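DTDP-4-dehydrorhamnose reductase (Bacillus anthracis, PDB 3SC6) probably catalyses the last, NADPH-dependent step of dTDP-L-rhamnose synthesis, the reduction of dTDP-4-dehydrorhamnose, on a Rossmann-fold scaffold that binds NADP. Local coordinates at residues I45-V48 with Q49-Q53; G137-F140 with V141-L144; F221-A224 with K225-S229. One frame throughout, in Å; residues are numbered along the deposited sequence.

Interaction 1: residues I45-V48 with Q49-Q53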
ATOM      1  N   ILE A  45      17.304  -4.311 -14.609  1.00 60.97           N
ATOM      2  CA  ILE A  45      16.615  -5.380 -15.328  1.00 60.05           C
ATOM      3  C   ILE A  45      17.452  -6.654 -15.456  1.00 61.21           C
ATOM      4  O   ILE A  45      16.934  -7.761 -15.301  1.00 61.21           O
ATOM      5  CB  ILE A  45      16.134  -4.896 -16.723  1.00 60.13           C
ATOM      6  CG1 ILE A  45      15.155  -5.904 -17.336  1.00 60.13           C
ATOM      7  CG2 ILE A  45      17.325  -4.571 -17.630  1.00 59.02           C
ATOM      8  CD1 ILE A  45      14.587  -5.474 -18.680  1.00 60.39           C
ATOM      9  N   SER A  46      18.739  -6.509 -15.732  1.00 62.58           N
ATOM     10  CA  SER A  46      19.599  -7.672 -15.866  1.00 63.68           C
ATOM     11  C   SER A  46      19.552  -8.496 -14.581  1.00 62.68           C
ATOM     12  O   SER A  46      19.533  -9.725 -14.626  1.00 62.95           O
ATOM     13  CB  SER A  46      21.033  -7.249 -16.179  1.00 65.87           C
ATOM     14  OG  SER A  46      21.556  -6.425 -15.151  1.00 68.07           O
ATOM     15  N   GLN A  47      19.522  -7.816 -13.439  1.00 61.76           N
ATOM     16  CA  GLN A  47      19.475  -8.493 -12.147  1.00 61.84           C
ATOM     17  C   GLN A  47      18.089  -9.077 -11.894  1.00 60.29           C
ATOM     18  O   GLN A  47      17.967 -10.192 -11.382  1.00 60.68           O
ATOM     19  CB  GLN A  47      19.829  -7.531 -11.006  1.00 62.14           C
ATOM     20  CG  GLN A  47      19.852  -8.201  -9.625  1.00 63.25           C
ATOM     21  CD  GLN A  47      20.176  -7.238  -8.486  1.00 65.17           C
ATOM     22  OE1 GLN A  47      20.196  -6.019  -8.666  1.00 65.31           O
ATOM     23  NE2 GLN A  47      20.404  -7.788  -7.297  1.00 64.82           N
ATOM     24  N   VAL A  48      17.051  -8.318 -12.247  1.00 58.16           N
ATOM     25  CA  VAL A  48      15.677  -8.769 -12.052  1.00 56.39           C
ATOM     26  C   VAL A  48      15.457 -10.099 -12.763  1.00 57.15           C
ATOM     27  O   VAL A  48      14.887 -11.033 -12.192  1.00 56.31           O
ATOM     28  CB  VAL A  48      14.650  -7.735 -12.560  1.00 55.06           C
ATOM     29  CG1 VAL A  48      13.236  -8.250 -12.353  1.00 51.82           C
ATOM     30  CG2 VAL A  48      14.828  -6.416 -11.843  1.00 54.42           C
ATOM     31  N   GLN A  49      15.906 -10.182 -14.011  1.00 58.47           N
ATOM     32  CA  GLN A  49      15.757 -11.410 -14.784  1.00 59.67           C
ATOM     33  C   GLN A  49      16.569 -12.561 -14.181  1.00 60.84           C
ATOM     34  O   GLN A  49      16.063 -13.670 -14.047  1.00 61.07           O
ATOM     35  CB  GLN A  49      16.083 -11.174 -16.267  1.00 60.53           C
ATOM     36  CG  GLN A  49      15.066 -10.251 -16.963  1.00 60.49           C
ATOM     37  CD  GLN A  49      15.382  -9.977 -18.431  1.00 62.73           C
ATOM     38  OE1 GLN A  49      16.534 -10.060 -18.865  1.00 65.67           O
ATOM     39  NE2 GLN A  49      14.358  -9.593 -19.190  1.00 61.57           N
ATOM     40  N   GLN A  50      17.809 -12.296 -13.788  1.00 61.95           N
ATOM     41  CA  GLN A  50      18.645 -13.337 -13.198  1.00 63.29           C
ATOM     42  C   GLN A  50      17.967 -14.005 -12.007  1.00 61.58           C
ATOM     43  O   GLN A  50      17.884 -15.224 -11.930  1.00 62.10           O
ATOM     44  CB  GLN A  50      19.965 -12.754 -12.713  1.00 65.32           C
ATOM     45  CG  GLN A  50      20.878 -13.786 -12.064  1.00 69.18           C
ATOM     46  CD  GLN A  50      22.161 -13.185 -11.531  1.00 74.97           C
ATOM     47  OE1 GLN A  50      23.041 -13.904 -11.050  1.00 79.59           O
ATOM     48  NE2 GLN A  50      22.278 -11.861 -11.610  1.00 76.43           N
ATOM     49  N   VAL A  51      17.496 -13.192 -11.071  1.00 60.13           N
ATOM     50  CA  VAL A  51      16.838 -13.700  -9.878  1.00 59.68           C
ATOM     51  C   VAL A  51      15.532 -14.429 -10.184  1.00 59.30           C
ATOM     52  O   VAL A  51      15.281 -15.508  -9.644  1.00 59.37           O
ATOM     53  CB  VAL A  51      16.560 -12.570  -8.872  1.00 58.83           C
ATOM     54  CG1 VAL A  51      15.826 -13.113  -7.656  1.00 58.13           C
ATOM     55  CG2 VAL A  51      17.861 -11.901  -8.452  1.00 59.13           C
ATOM     56  N   VAL A  52      14.707 -13.847 -11.046  1.00 59.00           N
ATOM     57  CA  VAL A  52      13.433 -14.463 -11.400  1.00 58.66           C
ATOM     58  C   VAL A  52      13.634 -15.758 -12.195  1.00 59.97           C
ATOM     59  O   VAL A  52      12.824 -16.673 -12.089  1.00 59.76           O
ATOM     60  CB  VAL A  52      12.514 -13.490 -12.164  1.00 57.90           C
ATOM     61  CG1 VAL A  52      11.223 -14.181 -12.564  1.00 57.34           C
ATOM     62  CG2 VAL A  52      12.209 -12.272 -11.305  1.00 56.52           C
ATOM     63  N   GLN A  53      14.699 -15.834 -12.991  1.00 61.76           N
ATOM     64  CA  GLN A  53      14.978 -17.044 -13.779  1.00 63.15           C
ATOM     65  C   GLN A  53      15.401 -18.190 -12.876  1.00 63.64           C
ATOM     66  O   GLN A  53      14.861 -19.287 -12.955  1.00 63.52           O
ATOM     67  CB  GLN A  53      16.098 -16.807 -14.805  1.00 64.88           C
ATOM     68  CG  GLN A  53      15.801 -15.837 -15.948  1.00 66.31           C
ATOM     69  CD  GLN A  53      14.707 -16.322 -16.880  1.00 67.94           C
ATOM     70  OE1 GLN A  53      14.083 -17.358 -16.646  1.00 68.83           O
ATOM     71  NE2 GLN A  53      14.476 -15.574 -17.954  1.00 69.25           N
TER
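The flat group that meets a side chain across this turn is the amide of Gln-49, which has Ile-45 alongside it: the two chains run side by side in the same direction, and NE2 of Gln-49 comes 4.2 Å from CD1 of Ile-45. The contact is loose, with the isoleucine offering its terminal methyl and the glutamine its nitrogen end. Gln-49 keeps CG beside its own backbone N (chi1 -67°) and runs extended from there, a course that sweeps back past the carbonyl of Ile-45, with CG 3.5 Å from Ile-45 O. A flexible, uncharged chain suits this place, where its methylenes pass that carbonyl and the side chain also packs on Val-92 of helix 76-97. The amide of Gln-47 points elsewhere, its OE1 accepting from the backbone N of Asp-41, while the hydroxyl of Ser-46 bonds to Asn-44 just ahead of the helix.

Successive carbonyls tie the turn together. Gln-49 N donates to Ile-45 O at 2.9 Å, a nearly straight bond, and Val-51 N reaches Gln-47 O at 3.1 Å. Four residues apart on the buried side, CG1 of Val-48 lies 4.3 Å from CG2 of Val-52. Their compact, branched side chains form a smooth apolar strip, and Val-52 continues it onto Ala-93 and Val-97 of helix 76-97. This pattern, with Val-48 and Val-52 inward and Ser-46 and Gln-50 outward, is that of an amphipathic helix in a beta-alpha-beta crossover of a Rossmann fold, here linking strands 30-35 and 59-62.

Interaction 2: residues G137-F140 with V141-L144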
ATOM      1  N   GLY A 137       3.297   2.896 -13.613  1.00 47.60           N
ATOM      2  CA  GLY A 137       3.737   1.562 -13.222  1.00 47.34           C
ATOM      3  C   GLY A 137       2.642   0.554 -13.523  1.00 46.83           C
ATOM      4  O   GLY A 137       2.912  -0.503 -14.089  1.00 48.21           O
ATOM      5  N   GLU A 138       1.402   0.883 -13.153  1.00 46.34           N
ATOM      6  CA  GLU A 138       0.264  -0.005 -13.397  1.00 46.13           C
ATOM      7  C   GLU A 138       0.098  -0.288 -14.880  1.00 46.13           C
ATOM      8  O   GLU A 138      -0.171  -1.424 -15.276  1.00 45.76           O
ATOM      9  CB  GLU A 138      -1.040   0.611 -12.896  1.00 46.63           C
ATOM     10  CG  GLU A 138      -1.132   0.852 -11.405  1.00 47.99           C
ATOM     11  CD  GLU A 138      -2.442   1.521 -11.025  1.00 49.43           C
ATOM     12  OE1 GLU A 138      -3.207   1.893 -11.940  1.00 50.76           O
ATOM     13  OE2 GLU A 138      -2.703   1.696  -9.821  1.00 50.83           O
ATOM     14  N   GLN A 139       0.246   0.750 -15.701  1.00 46.06           N
ATOM     15  CA  GLN A 139       0.103   0.585 -17.141  1.00 45.92           C
ATOM     16  C   GLN A 139       1.144  -0.375 -17.719  1.00 44.76           C
ATOM     17  O   GLN A 139       0.788  -1.218 -18.537  1.00 44.63           O
ATOM     18  CB  GLN A 139       0.101   1.935 -17.864  1.00 47.36           C
ATOM     19  CG  GLN A 139      -1.062   2.855 -17.464  1.00 50.71           C
ATOM     20  CD  GLN A 139      -2.447   2.268 -17.773  1.00 53.95           C
ATOM     21  OE1 GLN A 139      -2.575   1.249 -18.450  1.00 57.91           O
ATOM     22  NE2 GLN A 139      -3.485   2.935 -17.292  1.00 55.79           N
ATOM     23  N   PHE A 140       2.417  -0.277 -17.323  1.00 43.81           N
ATOM     24  CA  PHE A 140       3.393  -1.222 -17.878  1.00 43.74           C
ATOM     25  C   PHE A 140       3.034  -2.649 -17.499  1.00 42.90           C
ATOM     26  O   PHE A 140       3.304  -3.569 -18.262  1.00 43.27           O
ATOM     27  CB  PHE A 140       4.848  -0.955 -17.490  1.00 44.41           C
ATOM     28  CG  PHE A 140       5.437   0.288 -18.079  1.00 44.23           C
ATOM     29  CD1 PHE A 140       5.822   0.309 -19.411  1.00 47.28           C
ATOM     30  CD2 PHE A 140       5.748   1.375 -17.288  1.00 44.72           C
ATOM     31  CE1 PHE A 140       6.412   1.437 -19.966  1.00 47.95           C
ATOM     32  CE2 PHE A 140       6.351   2.502 -17.835  1.00 46.20           C
ATOM     33  CZ  PHE A 140       6.682   2.531 -19.174  1.00 46.80           C
ATOM     34  N   VAL A 141       2.436  -2.836 -16.322  1.00 42.10           N
ATOM     35  CA  VAL A 141       2.044  -4.174 -15.874  1.00 41.10           C
ATOM     36  C   VAL A 141       0.938  -4.741 -16.766  1.00 41.53           C
ATOM     37  O   VAL A 141       1.032  -5.885 -17.214  1.00 41.87           O
ATOM     38  CB  VAL A 141       1.595  -4.195 -14.395  1.00 40.53           C
ATOM     39  CG1 VAL A 141       1.070  -5.576 -14.013  1.00 40.06           C
ATOM     40  CG2 VAL A 141       2.738  -3.777 -13.485  1.00 39.12           C
ATOM     41  N   LYS A 142      -0.107  -3.954 -17.018  1.00 41.62           N
ATOM     42  CA  LYS A 142      -1.205  -4.413 -17.873  1.00 42.67           C
ATOM     43  C   LYS A 142      -0.740  -4.602 -19.306  1.00 43.04           C
ATOM     44  O   LYS A 142      -1.213  -5.492 -20.013  1.00 44.53           O
ATOM     45  CB  LYS A 142      -2.356  -3.405 -17.918  1.00 43.38           C
ATOM     46  CG  LYS A 142      -3.135  -3.146 -16.641  1.00 45.69           C
ATOM     47  CD  LYS A 142      -4.220  -2.104 -16.974  1.00 51.51           C
ATOM     48  CE  LYS A 142      -5.169  -1.794 -15.833  1.00 54.24           C
ATOM     49  NZ  LYS A 142      -5.986  -2.977 -15.427  1.00 58.19           N
ATOM     50  N   GLU A 143       0.183  -3.750 -19.732  1.00 42.52           N
ATOM     51  CA  GLU A 143       0.721  -3.792 -21.090  1.00 42.71           C
ATOM     52  C   GLU A 143       1.727  -4.914 -21.379  1.00 42.24           C
ATOM     53  O   GLU A 143       1.779  -5.405 -22.499  1.00 43.85           O
ATOM     54  CB  GLU A 143       1.364  -2.432 -21.411  1.00 43.25           C
ATOM     55  CG  GLU A 143       0.379  -1.254 -21.421  1.00 43.98           C
ATOM     56  CD  GLU A 143       1.060   0.108 -21.574  1.00 46.99           C
ATOM     57  OE1 GLU A 143       2.295   0.189 -21.395  1.00 46.03           O
ATOM     58  OE2 GLU A 143       0.352   1.114 -21.823  1.00 49.99           O
ATOM     59  N   LEU A 144       2.496  -5.352 -20.384  1.00 40.75           N
ATOM     60  CA  LEU A 144       3.493  -6.405 -20.624  1.00 40.50           C
ATOM     61  C   LEU A 144       3.293  -7.743 -19.893  1.00 40.41           C
ATOM     62  O   LEU A 144       4.151  -8.622 -19.975  1.00 39.68           O
ATOM     63  CB  LEU A 144       4.881  -5.846 -20.291  1.00 40.08           C
ATOM     64  CG  LEU A 144       5.278  -4.579 -21.064  1.00 39.76           C
ATOM     65  CD1 LEU A 144       6.623  -4.061 -20.597  1.00 40.32           C
ATOM     66  CD2 LEU A 144       5.293  -4.818 -22.558  1.00 39.50           C
TER
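With CG opposite its carbonyl carbon (chi1 -63°) and the rest of the chain stretched out, Glu-143 carries its carboxylate back along the helix toward Gln-139 and Phe-140. The carboxylate meets Phe-140 obliquely: OE1 of Glu-143 lies 4.0 Å from CD1 of the ring, and the two planes stand almost perpendicular. Its other oxygen, OE2, rests 4.1 Å from CB of Gln-139. These are loose van der Waals neighbours, suited to a long acidic chain on the exposed side.

Gln-139 folds at its second torsion (chi2 -61°) and brings its amide over the chain of Lys-142, with OE1 4.0 Å from the lysine CD. The lysine's methylenes do the touching; its ammonium travels on to bond Thr-209 OG1, so a long side chain with a polar end serves well. Lys-142 NZ and Glu-138 OE1, though opposite in charge, are 6.6 Å apart and form no pair. Glu-138 is buried, and its carboxylate is satisfied by a salt bridge to Arg-152 and a hydrogen bond from Ser-105, partners that would be expected to stabilise its negative charge.

The backbone carries the regular bonds beneath, among them Glu-143 N to Gln-139 O at 2.9 Å. Gly-137, without a side chain, presents a slim surface, and CG2 of Val-141 sits close to its carbonyl oxygen. On the buried side Val-141 packs on Leu-101 and Tyr-103 of strand 100-106 and on Tyr-148 of strand 148-157, the two parallel strands that helix 129-144 connects. Phe-140 and Leu-144 spread their apolar surface over Arg-88 of helix 76-97, the neighbouring helix.

Interaction 3: residues F221-A224 with K225-S229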
ATOM      1  N   PHE A 221      -7.364  13.425  12.139  1.00 69.79           N
ATOM      2  CA  PHE A 221      -7.869  13.974  13.390  1.00 71.50           C
ATOM      3  C   PHE A 221      -8.717  12.946  14.154  1.00 71.88           C
ATOM      4  O   PHE A 221      -8.394  12.609  15.296  1.00 71.98           O
ATOM      5  CB  PHE A 221      -8.657  15.250  13.088  1.00 73.22           C
ATOM      6  CG  PHE A 221      -9.266  15.899  14.292  1.00 75.39           C
ATOM      7  CD1 PHE A 221      -8.517  16.748  15.088  1.00 77.62           C
ATOM      8  CD2 PHE A 221     -10.607  15.714  14.589  1.00 77.53           C
ATOM      9  CE1 PHE A 221      -9.080  17.363  16.188  1.00 79.48           C
ATOM     10  CE2 PHE A 221     -11.179  16.332  15.682  1.00 79.95           C
ATOM     11  CZ  PHE A 221     -10.413  17.159  16.486  1.00 80.75           C
ATOM     12  N   GLU A 222      -9.789  12.451  13.533  1.00 72.05           N
ATOM     13  CA  GLU A 222     -10.660  11.455  14.177  1.00 72.92           C
ATOM     14  C   GLU A 222      -9.883  10.175  14.446  1.00 71.55           C
ATOM     15  O   GLU A 222     -10.113   9.485  15.442  1.00 71.58           O
ATOM     16  CB  GLU A 222     -11.866  11.127  13.299  1.00 73.58           C
ATOM     17  CG  GLU A 222     -12.794  12.291  13.037  1.00 77.14           C
ATOM     18  CD  GLU A 222     -13.951  11.920  12.124  1.00 80.33           C
ATOM     19  OE1 GLU A 222     -13.980  10.773  11.618  1.00 77.82           O
ATOM     20  OE2 GLU A 222     -14.826  12.785  11.900  1.00 85.09           O
ATOM     21  N   PHE A 223      -8.973   9.860  13.533  1.00 70.27           N
ATOM     22  CA  PHE A 223      -8.144   8.675  13.646  1.00 69.35           C
ATOM     23  C   PHE A 223      -7.232   8.866  14.848  1.00 69.45           C
ATOM     24  O   PHE A 223      -7.092   7.969  15.677  1.00 69.49           O
ATOM     25  CB  PHE A 223      -7.376   8.458  12.333  1.00 68.38           C
ATOM     26  CG  PHE A 223      -6.486   7.249  12.323  1.00 67.05           C
ATOM     27  CD1 PHE A 223      -7.028   5.982  12.265  1.00 67.39           C
ATOM     28  CD2 PHE A 223      -5.116   7.383  12.230  1.00 66.79           C
ATOM     29  CE1 PHE A 223      -6.223   4.870  12.223  1.00 66.69           C
ATOM     30  CE2 PHE A 223      -4.306   6.269  12.171  1.00 66.66           C
ATOM     31  CZ  PHE A 223      -4.861   5.014  12.168  1.00 66.43           C
ATOM     32  N   ALA A 224      -6.651  10.058  14.962  1.00 69.33           N
ATOM     33  CA  ALA A 224      -5.765  10.372  16.072  1.00 69.44           C
ATOM     34  C   ALA A 224      -6.499  10.157  17.394  1.00 70.55           C
ATOM     35  O   ALA A 224      -6.001   9.451  18.269  1.00 70.15           O
ATOM     36  CB  ALA A 224      -5.261  11.800  15.965  1.00 69.35           C
ATOM     37  N   LYS A 225      -7.684  10.757  17.534  1.00 71.87           N
ATOM     38  CA  LYS A 225      -8.467  10.606  18.767  1.00 73.65           C
ATOM     39  C   LYS A 225      -8.684   9.158  19.139  1.00 73.90           C
ATOM     40  O   LYS A 225      -8.420   8.752  20.271  1.00 74.95           O
ATOM     41  CB  LYS A 225      -9.858  11.246  18.662  1.00 74.72           C
ATOM     42  CG  LYS A 225      -9.927  12.748  18.520  1.00 75.80           C
ATOM     43  CD  LYS A 225     -11.402  13.169  18.469  1.00 77.60           C
ATOM     44  CE  LYS A 225     -11.586  14.668  18.384  1.00 78.40           C
ATOM     45  NZ  LYS A 225     -11.036  15.383  19.566  1.00 79.39           N
ATOM     46  N   LYS A 226      -9.170   8.378  18.183  1.00 73.65           N
ATOM     47  CA  LYS A 226      -9.435   6.975  18.438  1.00 74.43           C
ATOM     48  C   LYS A 226      -8.171   6.146  18.731  1.00 74.01           C
ATOM     49  O   LYS A 226      -8.262   5.077  19.334  1.00 74.82           O
ATOM     50  CB  LYS A 226     -10.339   6.384  17.352  1.00 74.34           C
ATOM     51  CG  LYS A 226     -10.719   4.934  17.591  1.00 74.93           C
ATOM     52  CD  LYS A 226     -11.825   4.466  16.657  1.00 75.37           C
ATOM     53  CE  LYS A 226     -13.129   5.246  16.910  1.00 76.34           C
ATOM     54  NZ  LYS A 226     -14.245   4.804  16.029  1.00 78.18           N
ATOM     55  N   ILE A 227      -7.002   6.632  18.319  1.00 73.12           N
ATOM     56  CA  ILE A 227      -5.769   5.904  18.602  1.00 72.72           C
ATOM     57  C   ILE A 227      -5.529   6.029  20.103  1.00 74.26           C
ATOM     58  O   ILE A 227      -5.148   5.061  20.763  1.00 74.40           O
ATOM     59  CB  ILE A 227      -4.549   6.438  17.823  1.00 71.61           C
ATOM     60  CG1 ILE A 227      -4.726   6.182  16.326  1.00 70.32           C
ATOM     61  CG2 ILE A 227      -3.284   5.723  18.267  1.00 70.62           C
ATOM     62  CD1 ILE A 227      -3.568   6.665  15.478  1.00 69.10           C
ATOM     63  N   PHE A 228      -5.780   7.223  20.642  1.00 75.49           N
ATOM     64  CA  PHE A 228      -5.595   7.466  22.068  1.00 77.55           C
ATOM     65  C   PHE A 228      -6.716   6.807  22.856  1.00 79.62           C
ATOM     66  O   PHE A 228      -6.548   6.488  24.028  1.00 80.77           O
ATOM     67  CB  PHE A 228      -5.540   8.961  22.395  1.00 77.99           C
ATOM     68  CG  PHE A 228      -4.449   9.698  21.676  1.00 76.63           C
ATOM     69  CD1 PHE A 228      -3.156   9.216  21.681  1.00 76.48           C
ATOM     70  CD2 PHE A 228      -4.702  10.906  21.054  1.00 77.22           C
ATOM     71  CE1 PHE A 228      -2.145   9.890  21.025  1.00 75.86           C
ATOM     72  CE2 PHE A 228      -3.692  11.594  20.409  1.00 76.78           C
ATOM     73  CZ  PHE A 228      -2.410  11.083  20.396  1.00 75.96           C
ATOM     74  N   SER A 229      -7.864   6.618  22.210  1.00 80.84           N
ATOM     75  CA  SER A 229      -9.002   5.986  22.859  1.00 83.26           C
ATOM     76  C   SER A 229      -8.611   4.556  23.228  1.00 84.43           C
ATOM     77  O   SER A 229      -8.787   4.142  24.375  1.00 85.96           O
ATOM     78  CB  SER A 229     -10.224   5.993  21.942  1.00 83.29           C
ATOM     79  OG  SER A 229     -11.337   5.384  22.574  1.00 85.30           O
TER
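The carbonyl oxygen of Ala-224, a buried residue whose side chain is a single methyl, is gripped by two backbone N-H groups of the next turn. Phe-228 N approaches in the carbonyl plane at 3.3 Å, the ordinary bond of an alpha helix, while Ile-227 N, three residues on, comes from above that plane at 3.0 Å. Ile-227 N also donates to Phe-223 O, and both of its bonds are bent, as expected of a shared hydrogen. The extra three-residue bond thus accompanies intact alpha-helical ones.

Side chains follow the same four-residue step. Ile-227 lays CG1 over one face of the Phe-223 ring in a CH-pi contact, 4.2 Å from the centroid and only 11° off the ring normal. CD1 of Ile-227 runs outward to the rim and touches CE2 of Phe-223. The ring is brought there by CG standing anti to the backbone N of Phe-223 (chi1 -180°). A flat aromatic and a beta-branched aliphatic chain, with few rotamers open to it in a helix, pair well in this way, giving a continuous apolar patch. On another side of the helix the aliphatic end of Lys-225 crosses Phe-221 obliquely: its CE packs against CE2 and CZ, and NZ lies 3.6 Å from CZ of the ring. Lysine suits this exposed place because its last methylene, CE, can rest against the ring while the charged NZ lies at the end of the chain.

Phe-223 and Ile-227 press on Val-165 of helix 164-172 and Leu-277 of helix 273-283, while Phe-221 and Phe-228 both reach Val-237 of strand 236-240. The arrangement is that of an amphipathic helix in the smaller, C-terminal part of an extended short-chain dehydrogenase/reductase, the part that in this family generally binds the nucleotide-sugar.

In the fold
Interactions 1 and 2 lie on the same side of the chain's centre, 18 Å apart between centres, on helices 45-55 and 129-144 of the Rossmann part. They do not touch, yet helix 76-97 joins them: Val-92 meets Gln-49 of the first and Leu-144 of the second. Interaction 3 belongs to the opposite side, 44 Å from interaction 1 and 38 Å from interaction 2 between centres. The bound NADP lies near all three without being touched: the side chains of Gln-47, Glu-138 and Phe-223 come within about 8, 9 and 10 Å of it. Helix 129-144 also opens with the Tyr-x-x-x-Lys sequence characteristic of short-chain dehydrogenases/reductases.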